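Local coordinates for pectate lyase (Erwinia chrysanthemi, PDB 1RU4), which cleaves pectate, the polygalacturonate of plant cell walls, by an eliminative lyase reaction, and is built as a parallel beta-helix, at residues K66-T71 / F96-S101; I82-A87 / K120-T125; G109-G114 / G131-G136; H138-N143 / T164-D169; T288-G293 / V314-S319. One frame throughout, in Å; residues are numbered along the deposited sequence.

Contact 1. Residues K66-T71 / F96-S101; sequences KGNTIT and FSFPDS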
# COMPACT_ATOMS: atom_id res chain seq x y z
N LYS A 66 20.26 -3.28 -19.10
CA LYS A 66 19.09 -3.82 -19.79
C LYS A 66 17.94 -4.12 -18.83
O LYS A 66 18.17 -4.58 -17.71
CB LYS A 66 19.46 -5.10 -20.55
CG LYS A 66 20.52 -4.90 -21.62
CD LYS A 66 20.82 -6.20 -22.35
CE LYS A 66 21.92 -6.00 -23.39
NZ LYS A 66 22.23 -7.26 -24.12
N GLY A 67 16.72 -3.84 -19.28
CA GLY A 67 15.55 -4.14 -18.47
C GLY A 67 15.20 -5.62 -18.52
O GLY A 67 15.53 -6.30 -19.49
N ASN A 68 14.53 -6.12 -17.48
CA ASN A 68 14.13 -7.53 -17.44
C ASN A 68 12.69 -7.71 -16.96
O ASN A 68 12.31 -8.77 -16.43
CB ASN A 68 15.11 -8.34 -16.57
CG ASN A 68 15.18 -7.84 -15.13
OD1 ASN A 68 14.51 -6.88 -14.76
ND2 ASN A 68 15.98 -8.52 -14.31
N THR A 69 11.89 -6.69 -17.22
CA THR A 69 10.47 -6.61 -16.87
C THR A 69 9.63 -7.78 -17.39
O THR A 69 9.87 -8.29 -18.48
CB THR A 69 9.86 -5.32 -17.48
OG1 THR A 69 10.61 -4.19 -17.03
CG2 THR A 69 8.39 -5.15 -17.09
N ILE A 70 8.66 -8.21 -16.58
CA ILE A 70 7.66 -9.18 -17.02
C ILE A 70 6.39 -8.38 -17.29
O ILE A 70 5.88 -7.70 -16.40
CB ILE A 70 7.37 -10.26 -15.96
CG1 ILE A 70 8.63 -11.08 -15.68
CG2 ILE A 70 6.24 -11.18 -16.44
CD1 ILE A 70 8.45 -12.13 -14.59
N THR A 71 5.90 -8.45 -18.52
CA THR A 71 4.69 -7.72 -18.91
C THR A 71 3.44 -8.59 -18.84
O THR A 71 3.41 -9.70 -19.38
CB THR A 71 4.82 -7.14 -20.34
OG1 THR A 71 5.88 -6.17 -20.37
CG2 THR A 71 3.52 -6.46 -20.77
N PHE A 96 14.15 -9.63 -9.24
CA PHE A 96 14.65 -9.13 -10.52
C PHE A 96 16.15 -8.84 -10.56
O PHE A 96 16.67 -8.32 -11.55
CB PHE A 96 13.81 -7.95 -10.99
CG PHE A 96 12.43 -8.35 -11.44
CD1 PHE A 96 11.40 -8.55 -10.52
CD2 PHE A 96 12.16 -8.58 -12.79
CE1 PHE A 96 10.14 -8.98 -10.93
CE2 PHE A 96 10.91 -9.00 -13.21
CZ PHE A 96 9.89 -9.20 -12.28
N SER A 97 16.83 -9.17 -9.46
CA SER A 97 18.29 -9.23 -9.39
C SER A 97 19.15 -7.98 -9.62
O SER A 97 20.36 -8.10 -9.80
CB SER A 97 18.79 -10.34 -10.32
OG SER A 97 18.13 -11.57 -10.06
N PHE A 98 18.56 -6.79 -9.59
CA PHE A 98 19.35 -5.58 -9.80
C PHE A 98 20.28 -5.25 -8.64
O PHE A 98 19.89 -5.34 -7.48
CB PHE A 98 18.45 -4.37 -10.06
CG PHE A 98 18.16 -4.14 -11.51
CD1 PHE A 98 17.23 -4.92 -12.18
CD2 PHE A 98 18.84 -3.14 -12.22
CE1 PHE A 98 16.98 -4.72 -13.54
CE2 PHE A 98 18.59 -2.94 -13.57
CZ PHE A 98 17.66 -3.73 -14.23
N PRO A 99 21.56 -4.94 -8.94
CA PRO A 99 22.50 -4.59 -7.87
C PRO A 99 21.99 -3.29 -7.24
O PRO A 99 21.21 -2.56 -7.87
CB PRO A 99 23.80 -4.35 -8.64
CG PRO A 99 23.70 -5.29 -9.78
CD PRO A 99 22.26 -5.09 -10.22
N ASP A 100 22.42 -3.01 -6.02
CA ASP A 100 21.94 -1.84 -5.30
C ASP A 100 22.15 -0.50 -6.00
O ASP A 100 21.30 0.39 -5.93
CB ASP A 100 22.56 -1.80 -3.89
CG ASP A 100 22.11 -2.96 -3.02
OD1 ASP A 100 22.66 -3.10 -1.90
OD2 ASP A 100 21.23 -3.73 -3.44
N SER A 101 23.27 -0.37 -6.71
CA SER A 101 23.61 0.89 -7.38
C SER A 101 23.03 1.04 -8.79
O SER A 101 23.05 2.13 -9.36
CB SER A 101 25.13 1.03 -7.45
OG SER A 101 25.70 -0.03 -8.20

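Contact 2. Residues I82-A87 / K120-T125; sequences IYVAAA and KGVEVT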
# COMPACT_ATOMS: atom_id res chain seq x y z
N ILE A 82 -7.76 -13.51 -14.22
CA ILE A 82 -6.63 -14.42 -14.37
C ILE A 82 -5.91 -14.38 -13.02
O ILE A 82 -5.41 -13.34 -12.60
CB ILE A 82 -5.65 -13.99 -15.48
CG1 ILE A 82 -6.36 -14.00 -16.84
CG2 ILE A 82 -4.45 -14.93 -15.51
CD1 ILE A 82 -5.50 -13.48 -17.98
N TYR A 83 -5.92 -15.52 -12.33
CA TYR A 83 -5.32 -15.62 -11.00
C TYR A 83 -3.85 -16.03 -11.03
O TYR A 83 -3.46 -16.93 -11.78
CB TYR A 83 -6.09 -16.64 -10.16
CG TYR A 83 -7.54 -16.32 -9.90
CD1 TYR A 83 -8.55 -16.90 -10.67
CD2 TYR A 83 -7.91 -15.49 -8.84
CE1 TYR A 83 -9.90 -16.67 -10.38
CE2 TYR A 83 -9.26 -15.25 -8.55
CZ TYR A 83 -10.24 -15.85 -9.32
OH TYR A 83 -11.57 -15.64 -9.01
N VAL A 84 -3.04 -15.38 -10.20
CA VAL A 84 -1.64 -15.73 -10.02
C VAL A 84 -1.43 -15.76 -8.51
O VAL A 84 -1.54 -14.72 -7.85
CB VAL A 84 -0.69 -14.68 -10.66
CG1 VAL A 84 0.77 -15.06 -10.44
CG2 VAL A 84 -0.97 -14.54 -12.15
N ALA A 85 -1.15 -16.94 -7.96
CA ALA A 85 -1.05 -17.06 -6.51
C ALA A 85 -0.10 -18.13 -6.00
O ALA A 85 0.06 -19.19 -6.62
CB ALA A 85 -2.44 -17.27 -5.91
N ALA A 86 0.53 -17.85 -4.86
CA ALA A 86 1.37 -18.82 -4.19
C ALA A 86 0.46 -19.83 -3.49
O ALA A 86 -0.52 -19.45 -2.85
CB ALA A 86 2.28 -18.13 -3.18
N ALA A 87 0.79 -21.11 -3.63
CA ALA A 87 -0.02 -22.19 -3.06
C ALA A 87 -0.02 -22.25 -1.54
O ALA A 87 0.93 -21.82 -0.89
CB ALA A 87 0.43 -23.53 -3.63
N LYS A 120 -2.15 -12.93 -5.57
CA LYS A 120 -2.25 -13.22 -4.14
C LYS A 120 -1.02 -13.95 -3.62
O LYS A 120 -0.61 -14.97 -4.17
CB LYS A 120 -3.52 -14.04 -3.84
CG LYS A 120 -3.80 -14.22 -2.35
CD LYS A 120 -5.14 -14.90 -2.10
CE LYS A 120 -5.42 -15.01 -0.61
NZ LYS A 120 -6.75 -15.62 -0.32
N GLY A 121 -0.40 -13.40 -2.57
CA GLY A 121 0.76 -14.03 -1.96
C GLY A 121 2.05 -13.92 -2.76
O GLY A 121 2.96 -14.74 -2.59
N VAL A 122 2.13 -12.89 -3.60
CA VAL A 122 3.28 -12.68 -4.47
C VAL A 122 4.05 -11.41 -4.08
O VAL A 122 3.45 -10.43 -3.63
CB VAL A 122 2.81 -12.56 -5.94
CG1 VAL A 122 3.97 -12.25 -6.87
CG2 VAL A 122 2.11 -13.85 -6.38
N GLU A 123 5.37 -11.46 -4.22
CA GLU A 123 6.23 -10.30 -3.92
C GLU A 123 7.13 -9.95 -5.09
O GLU A 123 7.50 -10.82 -5.88
CB GLU A 123 7.11 -10.58 -2.69
CG GLU A 123 6.34 -10.92 -1.42
CD GLU A 123 7.24 -11.00 -0.18
OE1 GLU A 123 8.47 -10.83 -0.29
OE2 GLU A 123 6.69 -11.24 0.91
N VAL A 124 7.47 -8.67 -5.20
CA VAL A 124 8.41 -8.19 -6.21
C VAL A 124 9.54 -7.47 -5.49
O VAL A 124 9.30 -6.57 -4.68
CB VAL A 124 7.75 -7.21 -7.22
CG1 VAL A 124 8.80 -6.69 -8.21
CG2 VAL A 124 6.63 -7.90 -7.97
N THR A 125 10.78 -7.85 -5.80
CA THR A 125 11.95 -7.24 -5.19
C THR A 125 13.09 -7.07 -6.19
O THR A 125 13.19 -7.82 -7.16
CB THR A 125 12.42 -8.06 -3.95
OG1 THR A 125 13.40 -7.31 -3.22
CG2 THR A 125 13.03 -9.39 -4.37

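Contact 3. Residues G109-G114 / G131-G136; sequences GFYVTG and GAYVIG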
# COMPACT_ATOMS: atom_id res chain seq x y z
N GLY A 109 9.22 -4.28 -12.41
CA GLY A 109 9.21 -5.70 -12.15
C GLY A 109 8.02 -6.28 -12.90
O GLY A 109 8.19 -6.98 -13.91
N PHE A 110 6.82 -5.97 -12.42
CA PHE A 110 5.58 -6.36 -13.09
C PHE A 110 4.99 -5.14 -13.81
O PHE A 110 4.69 -4.13 -13.17
CB PHE A 110 4.54 -6.86 -12.08
CG PHE A 110 4.82 -8.22 -11.49
CD1 PHE A 110 5.98 -8.92 -11.81
CD2 PHE A 110 3.91 -8.80 -10.62
CE1 PHE A 110 6.22 -10.18 -11.26
CE2 PHE A 110 4.14 -10.06 -10.07
CZ PHE A 110 5.30 -10.75 -10.39
N TYR A 111 4.86 -5.23 -15.13
CA TYR A 111 4.23 -4.16 -15.90
C TYR A 111 2.84 -4.66 -16.29
O TYR A 111 2.70 -5.50 -17.18
CB TYR A 111 5.07 -3.85 -17.15
CG TYR A 111 4.59 -2.69 -18.01
CD1 TYR A 111 4.85 -2.67 -19.38
CD2 TYR A 111 3.92 -1.60 -17.45
CE1 TYR A 111 4.46 -1.61 -20.18
CE2 TYR A 111 3.52 -0.52 -18.25
CZ TYR A 111 3.79 -0.53 -19.61
OH TYR A 111 3.41 0.52 -20.41
N VAL A 112 1.83 -4.18 -15.58
CA VAL A 112 0.46 -4.66 -15.78
C VAL A 112 -0.34 -3.72 -16.69
O VAL A 112 -0.83 -2.68 -16.25
CB VAL A 112 -0.27 -4.84 -14.42
CG1 VAL A 112 -1.65 -5.46 -14.64
CG2 VAL A 112 0.56 -5.72 -13.49
N THR A 113 -0.45 -4.10 -17.96
CA THR A 113 -1.19 -3.30 -18.94
C THR A 113 -2.58 -3.87 -19.20
O THR A 113 -3.46 -3.16 -19.68
CB THR A 113 -0.43 -3.21 -20.28
OG1 THR A 113 -0.34 -4.52 -20.87
CG2 THR A 113 0.97 -2.67 -20.06
N GLY A 114 -2.75 -5.15 -18.88
CA GLY A 114 -4.03 -5.81 -19.06
C GLY A 114 -4.99 -5.57 -17.91
O GLY A 114 -4.64 -4.90 -16.93
N GLY A 131 8.48 -1.53 -8.64
CA GLY A 131 8.23 -2.94 -8.43
C GLY A 131 7.12 -3.42 -9.34
O GLY A 131 7.27 -4.38 -10.09
N ALA A 132 5.99 -2.72 -9.27
CA ALA A 132 4.85 -2.98 -10.14
C ALA A 132 4.36 -1.64 -10.67
O ALA A 132 4.26 -0.67 -9.93
CB ALA A 132 3.74 -3.69 -9.38
N TYR A 133 4.10 -1.58 -11.98
CA TYR A 133 3.59 -0.38 -12.62
C TYR A 133 2.31 -0.77 -13.34
O TYR A 133 2.33 -1.56 -14.29
CB TYR A 133 4.63 0.17 -13.61
CG TYR A 133 4.38 1.60 -14.05
CD1 TYR A 133 4.96 2.67 -13.37
CD2 TYR A 133 3.60 1.88 -15.17
CE1 TYR A 133 4.77 3.98 -13.79
CE2 TYR A 133 3.40 3.19 -15.60
CZ TYR A 133 3.99 4.23 -14.91
OH TYR A 133 3.82 5.53 -15.33
N VAL A 134 1.19 -0.22 -12.87
CA VAL A 134 -0.12 -0.63 -13.35
C VAL A 134 -0.85 0.44 -14.16
O VAL A 134 -1.20 1.49 -13.64
CB VAL A 134 -1.02 -1.02 -12.15
CG1 VAL A 134 -2.34 -1.61 -12.64
CG2 VAL A 134 -0.29 -2.01 -11.24
N ILE A 135 -1.07 0.15 -15.44
CA ILE A 135 -1.86 1.05 -16.30
C ILE A 135 -3.17 0.40 -16.73
O ILE A 135 -4.03 1.05 -17.32
CB ILE A 135 -1.06 1.55 -17.54
CG1 ILE A 135 -0.79 0.41 -18.52
CG2 ILE A 135 0.24 2.21 -17.10
CD1 ILE A 135 -0.14 0.88 -19.82
N GLY A 136 -3.30 -0.90 -16.43
CA GLY A 136 -4.52 -1.62 -16.71
C GLY A 136 -5.58 -1.36 -15.65
O GLY A 136 -5.34 -0.62 -14.69

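Contact 4. Residues H138-N143 / T164-D169; sequences HNTFEN and TVINSD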
# COMPACT_ATOMS: atom_id res chain seq x y z
N HIS A 138 -9.20 -2.81 -13.18
CA HIS A 138 -9.90 -3.90 -12.50
C HIS A 138 -8.98 -5.01 -12.02
O HIS A 138 -9.37 -6.18 -11.94
CB HIS A 138 -11.01 -4.46 -13.39
CG HIS A 138 -12.06 -3.46 -13.76
ND1 HIS A 138 -13.02 -3.04 -12.87
CD2 HIS A 138 -12.29 -2.79 -14.91
CE1 HIS A 138 -13.81 -2.15 -13.46
NE2 HIS A 138 -13.38 -1.99 -14.70
N ASN A 139 -7.75 -4.64 -11.69
CA ASN A 139 -6.76 -5.58 -11.18
C ASN A 139 -6.78 -5.58 -9.65
O ASN A 139 -7.12 -4.58 -9.03
CB ASN A 139 -5.36 -5.22 -11.69
CG ASN A 139 -5.27 -5.27 -13.20
OD1 ASN A 139 -5.43 -6.33 -13.80
ND2 ASN A 139 -4.99 -4.13 -13.82
N THR A 140 -6.43 -6.72 -9.06
CA THR A 140 -6.40 -6.84 -7.61
C THR A 140 -5.07 -7.41 -7.14
O THR A 140 -4.54 -8.35 -7.74
CB THR A 140 -7.55 -7.73 -7.09
OG1 THR A 140 -8.80 -7.20 -7.53
CG2 THR A 140 -7.54 -7.79 -5.57
N PHE A 141 -4.53 -6.81 -6.09
CA PHE A 141 -3.27 -7.26 -5.49
C PHE A 141 -3.57 -7.51 -4.02
O PHE A 141 -3.71 -6.57 -3.24
CB PHE A 141 -2.19 -6.18 -5.64
CG PHE A 141 -1.91 -5.79 -7.07
CD1 PHE A 141 -2.73 -4.87 -7.72
CD2 PHE A 141 -0.86 -6.37 -7.77
CE1 PHE A 141 -2.51 -4.54 -9.06
CE2 PHE A 141 -0.63 -6.04 -9.10
CZ PHE A 141 -1.46 -5.13 -9.75
N GLU A 142 -3.70 -8.79 -3.66
CA GLU A 142 -4.05 -9.16 -2.29
C GLU A 142 -2.92 -9.90 -1.59
O GLU A 142 -2.38 -10.87 -2.13
CB GLU A 142 -5.32 -10.03 -2.27
CG GLU A 142 -5.74 -10.44 -0.86
CD GLU A 142 -6.98 -11.32 -0.80
OE1 GLU A 142 -7.42 -11.84 -1.85
OE2 GLU A 142 -7.52 -11.51 0.31
N ASN A 143 -2.58 -9.46 -0.38
CA ASN A 143 -1.51 -10.07 0.40
C ASN A 143 -0.23 -10.18 -0.43
O ASN A 143 0.38 -11.24 -0.54
CB ASN A 143 -1.95 -11.45 0.92
CG ASN A 143 -0.99 -12.02 1.95
OD1 ASN A 143 -0.28 -11.28 2.64
ND2 ASN A 143 -0.97 -13.34 2.08
N THR A 164 -7.62 -2.52 -6.97
CA THR A 164 -7.76 -2.68 -5.53
C THR A 164 -6.52 -3.35 -4.95
O THR A 164 -6.10 -4.41 -5.41
CB THR A 164 -9.00 -3.52 -5.19
OG1 THR A 164 -10.13 -3.02 -5.91
CG2 THR A 164 -9.30 -3.45 -3.70
N VAL A 165 -5.93 -2.70 -3.95
CA VAL A 165 -4.74 -3.22 -3.28
C VAL A 165 -5.14 -3.54 -1.84
O VAL A 165 -5.44 -2.64 -1.05
CB VAL A 165 -3.59 -2.19 -3.31
CG1 VAL A 165 -2.32 -2.78 -2.72
CG2 VAL A 165 -3.33 -1.73 -4.74
N ILE A 166 -5.15 -4.83 -1.52
CA ILE A 166 -5.64 -5.33 -0.24
C ILE A 166 -4.54 -6.00 0.58
O ILE A 166 -3.82 -6.86 0.06
CB ILE A 166 -6.73 -6.41 -0.46
CG1 ILE A 166 -7.83 -5.87 -1.39
CG2 ILE A 166 -7.32 -6.85 0.88
CD1 ILE A 166 -8.77 -6.95 -1.89
N ASN A 167 -4.43 -5.63 1.85
CA ASN A 167 -3.49 -6.26 2.78
C ASN A 167 -2.09 -6.44 2.20
O ASN A 167 -1.49 -7.51 2.33
CB ASN A 167 -4.05 -7.61 3.26
CG ASN A 167 -5.17 -7.45 4.26
OD1 ASN A 167 -5.19 -6.49 5.04
ND2 ASN A 167 -6.10 -8.39 4.26
N SER A 168 -1.57 -5.39 1.58
CA SER A 168 -0.27 -5.46 0.93
C SER A 168 0.75 -4.50 1.51
O SER A 168 0.39 -3.46 2.08
CB SER A 168 -0.43 -5.24 -0.57
OG SER A 168 -1.23 -6.27 -1.14
N ASP A 169 2.02 -4.86 1.37
CA ASP A 169 3.13 -4.10 1.95
C ASP A 169 4.08 -3.53 0.89
O ASP A 169 4.32 -4.15 -0.14
CB ASP A 169 3.93 -4.98 2.90
CG ASP A 169 3.13 -5.43 4.11
OD1 ASP A 169 3.32 -6.58 4.56
OD2 ASP A 169 2.33 -4.63 4.63
O HOH W 1 -10.11 -4.25 -8.47

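Contact 5. Residues T288-G293 / V314-S319; sequences TSYKNG and VSLSAS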
# COMPACT_ATOMS: atom_id res chain seq x y z
N THR A 288 -5.07 8.01 13.37
CA THR A 288 -4.13 8.23 14.47
C THR A 288 -2.76 8.57 13.90
O THR A 288 -2.27 7.89 13.00
CB THR A 288 -4.02 6.97 15.37
OG1 THR A 288 -5.28 6.72 16.00
CG2 THR A 288 -2.94 7.16 16.44
N SER A 289 -2.18 9.67 14.39
CA SER A 289 -0.87 10.12 13.93
C SER A 289 0.02 10.38 15.15
O SER A 289 -0.37 11.12 16.06
CB SER A 289 -1.02 11.38 13.09
OG SER A 289 0.18 11.68 12.40
N TYR A 290 1.21 9.78 15.15
CA TYR A 290 2.11 9.81 16.31
C TYR A 290 3.57 10.08 15.98
O TYR A 290 4.14 9.46 15.08
CB TYR A 290 2.00 8.47 17.06
CG TYR A 290 3.01 8.25 18.18
CD1 TYR A 290 2.92 8.96 19.38
CD2 TYR A 290 4.02 7.29 18.06
CE1 TYR A 290 3.82 8.72 20.42
CE2 TYR A 290 4.92 7.05 19.10
CZ TYR A 290 4.81 7.77 20.28
OH TYR A 290 5.68 7.53 21.31
N LYS A 291 4.16 11.03 16.70
CA LYS A 291 5.59 11.32 16.63
C LYS A 291 6.19 11.40 15.22
O LYS A 291 7.18 10.74 14.91
CB LYS A 291 6.35 10.32 17.52
CG LYS A 291 7.73 10.78 17.97
CD LYS A 291 8.21 10.01 19.19
CE LYS A 291 7.39 10.36 20.43
NZ LYS A 291 7.90 9.72 21.67
N ASN A 292 5.53 12.16 14.35
CA ASN A 292 6.07 12.46 13.02
C ASN A 292 6.72 13.84 13.14
O ASN A 292 6.63 14.48 14.19
CB ASN A 292 4.94 12.55 11.98
CG ASN A 292 4.20 11.25 11.80
OD1 ASN A 292 4.67 10.33 11.13
ND2 ASN A 292 3.00 11.17 12.38
N GLY A 293 7.36 14.30 12.07
CA GLY A 293 7.88 15.66 12.07
C GLY A 293 6.72 16.62 12.30
O GLY A 293 6.83 17.58 13.07
N VAL A 314 -6.85 11.55 15.96
CA VAL A 314 -5.94 11.65 17.10
C VAL A 314 -4.55 12.10 16.66
O VAL A 314 -4.01 11.61 15.66
CB VAL A 314 -5.81 10.30 17.83
CG1 VAL A 314 -4.65 10.32 18.82
CG2 VAL A 314 -7.10 9.97 18.55
N SER A 315 -3.98 13.04 17.40
CA SER A 315 -2.61 13.49 17.21
C SER A 315 -1.89 13.38 18.55
O SER A 315 -2.41 13.82 19.57
CB SER A 315 -2.57 14.94 16.73
OG SER A 315 -1.24 15.43 16.71
N LEU A 316 -0.70 12.78 18.54
CA LEU A 316 0.08 12.63 19.76
C LEU A 316 1.58 12.84 19.51
O LEU A 316 2.14 12.31 18.56
CB LEU A 316 -0.15 11.24 20.37
CG LEU A 316 0.59 10.92 21.67
CD1 LEU A 316 0.09 11.81 22.80
CD2 LEU A 316 0.39 9.45 22.03
N SER A 317 2.19 13.66 20.37
CA SER A 317 3.63 13.90 20.35
C SER A 317 4.22 14.58 19.11
O SER A 317 5.38 14.34 18.75
CB SER A 317 4.39 12.61 20.67
OG SER A 317 4.02 12.13 21.96
N ALA A 318 3.42 15.42 18.46
CA ALA A 318 3.85 16.27 17.34
C ALA A 318 2.72 17.24 17.04
O ALA A 318 1.61 17.08 17.55
CB ALA A 318 4.21 15.44 16.11
N SER A 319 2.99 18.26 16.23
CA SER A 319 2.00 19.31 15.99
C SER A 319 0.99 19.04 14.89
O SER A 319 1.17 18.16 14.05
CB SER A 319 2.69 20.66 15.74
OG SER A 319 3.29 20.71 14.46
O HOH W 2 5.46 19.14 14.76

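Contact 1. Residues K66-T71 / F96-S101
Asn68 meets Phe96 through one polar bond and one set of ring-edge contacts. In the polar bond, ND2 of Asn68 donates to the backbone O of Phe96 at 2.9 Å. The bond is fairly straight, and the oxygen lies in the plane of the amide. The donor stands a little off the carbonyl plane of Phe96. Asn68 CG sits between the backbone N and the carbonyl carbon (chi1 60°), which turns the amide toward the 96-101 loop. ND2 also donates to Pro61 O, so two backbone carbonyls fix how the amide is turned.

The ring contacts gather on the other end of the amide. OD1 lies at the edge of both phenyl rings, 3.5 Å from Phe96 CD2 and 3.5 Å from Phe98 CE1. The amide plane is steep to each ring, 67° to Phe96 and 79° to Phe98. The backbone O of Asn68 also touches the Phe96 edge, 3.5 Å from CE2.

The apolar part is small. Ile70 crosses Phe96 at about a right angle and brings CG1 to 4.0 Å from CE2. Lys66 adds its backbone O near Phe98 CZ.

Phe98 also packs edge-to-face with Tyr62. The arrangement belongs to the right-handed parallel beta-helix: two loops of the chain meet beside the short strand 70-72, with Phe96 turned in toward Phe110 of the neighbouring strand 110-112.

Contact 2. Residues I82-A87 / K120-T125
Ala85 pairs with Lys120 in a parallel beta bridge, part of the stacked strands of the parallel beta-helix. The bridge has two backbone hydrogen bonds. Lys120 N donates to Val84 O at 3.0 Å, and Ala86 N donates to Lys120 O at 3.2 Å. Residue 120 is therefore gripped through both its N and its O. Ala85 CA adds a CH...O contact to the same carbonyl.

The side chains of the bridge start on one face. Ala85 CB and Lys120 CB lie 4.0 Å apart. From there the lysine leaves the contact. Its CG is anti to the backbone N (chi1 -172°), and the chain is extended all the way to NZ. That amine donates to Ser9 O, outside the two segments. Only the start of the lysine side chain thus packs on the alanine.

Val84 and Val122 lie among the buried residues. Both have CG1 anti to the backbone N, with chi1 179° in Val84 and 176° in Val122. In Val122 this leaves CG2 beside the backbone N, facing strand 82-86. The methyls Val84 CG1 and Val122 CG2 come within 4.4 Å, a light contact. Leu53 of strand 50-53 touches both valines.

Gly121 has a positive phi, and the chain bends there between strands 117-120 and 122-125. Beyond Val122 the segments separate, and Glu123 turns to Arg91 and His147. At the corner itself, the methyl CB of Ala86 rests 3.5 Å from Gly121 O.

Contact 3. Residues G109-G114 / G131-G136
Tyr111 and Tyr133 extend alongside each other on the partly exposed face of two parallel strands. Phe110, Ala132, Val112 and Val134 fill the buried face.

The backbone ladder is tight. Phe110 N bonds to Gly131 O, Tyr133 N to Phe110 O and Val112 N to Tyr133 O, all at 2.9 to 3.0 Å. At the end of the ladder Val112 O takes two donors, Ile135 N and Gly136 N. They arrive from opposite faces of the carbonyl plane. The glycine ends are close as well, with Gly136 CA 3.3 Å from Gly114 O. On the buried face Phe110 CB and Ala132 CB are 4.2 Å apart, and Val112 CB and Val134 CG1 pack at a similar distance.

The tyrosine side is the more solvent-exposed one, and its side chains meet at a few points. The rings touch through Tyr111 CE2 and Tyr133 CD2, 3.9 Å apart. Thr113 CG2 lies over the centre of one face of the Tyr111 ring, 3.5 Å above its plane. Ile135 holds CG1 between the backbone N and the carbonyl carbon (chi1 68°). Its CD1 thereby reaches both Tyr111 OH, at 3.6 Å, and Thr113 CG2. Tyr133 OH bonds to Asn158, and its ring stacks on Tyr108.

The two strands sit inside a five-strand parallel sheet, with 70-72 beside 110-112 and 154-156 beside 132-134. Behind them, Phe110 packs on Val122 and Val124 of strand 122-125.

Contact 4. Residues H138-N143 / T164-D169
Thr140 and Ile166 cross obliquely, CG2 against CD1, on the face they share with Glu142. Thr140 CG2 is anti to its own N and meets Ile166 CD1 at 4.0 Å. Glu142 comes at the same isoleucine from further along. It is extended, and its CG lies 4.2 Å from Ile166 CB. Its carboxylate carries on past the contact, where OE1 bonds to Tyr118 OH.

On the buried face Phe141 CD1 and Val165 CG2 are 4.4 Å apart. Phe141 holds CG beside its backbone N (chi1 -58°). The ring edge is turned toward Thr164 O.

The strands run 4° from parallel. Four backbone bonds join them: Thr164 N to Asn139 O, Phe141 N to Thr164 O, Ile166 N to Phe141 O, and Asn143 N to Ile166 O. Ile166 O also takes Ser168 OG, at 2.9 Å. This hydroxyl stands above the carbonyl plane, and it also bonds to Thr144 OG1. At the other end a water donates to Asn139 O and accepts from Thr164 OG1 at 2.8 Å.

Strand 117-120 lies on one side of the pair and strand 197-199 on the other. Asn139 ties the pair to the preceding turn, OD1 to Trp117 N and ND2 to Gly114 O. Phe141 lies nearly parallel to Phe119 and packs on Val134 of strand 132-134.

Contact 5. Residues T288-G293 / V314-S319
Leu316 CD2 rests 3.7 Å from Tyr290 CD1, with both side chains leaving their strands in the same direction. Leu316 CB lies at the ring edge, in its plane. Lys291 CB covers one face of the ring, 3.7 Å above its centre. Tyr290 CG is anti to the backbone N (chi1 172°), which lays the ring alongside the leucine. The lysine bends at chi3, so that NZ donates to Tyr290 OH and CE passes 3.8 Å from Ser317 CB. Further back on the same face, Thr288 OG1 passes near Val314 CB and is hydrogen-bonded to Ala396 N.

Three backbone bonds of about 3.0 Å hold the strands: Ser289 N to Val314 O, Leu316 N to Ser289 O, and Lys291 N to Leu316 O. This is the parallel strand stacking of the right-handed beta-helix, here between adjacent turns. Past the strands the chains stay close, with Ala318 CB 3.2 Å from Asn292 O. A water joins Gly293 O to Ser319 N.

On the Ser289 and Ser315 side, Asn295 ND2 bonds to Leu316 O and Ser315 OG, and its backbone O to Ser289 OG. Asn292 OD1 reaches Asn268 of the preceding turn, and Phe343 touches both Val314 and Leu316.

Contacts 1 to 4 cluster in the earlier turns of the beta-helix, and contact 5 lies far along it. Contact 1 joins contact 3 through Ile70, whose N and O pair with Gly109 O and Tyr111 N. It meets contact 2 at Phe96 N and Thr125 O, 2.9 Å apart. Val122 and Val124 of contact 2 pack on Phe110 of contact 3. Contact 4 continues the strand stack of contact 2, with centres 10 Å apart, and meets contact 3 where Val134 packs on Phe141. Contact 5 stands about 28 Å from contact 4, centre to centre. Two different calcium ions lie about 12 Å from side chains of contact 3 (Tyr133) and contact 5 (Val314), respectively.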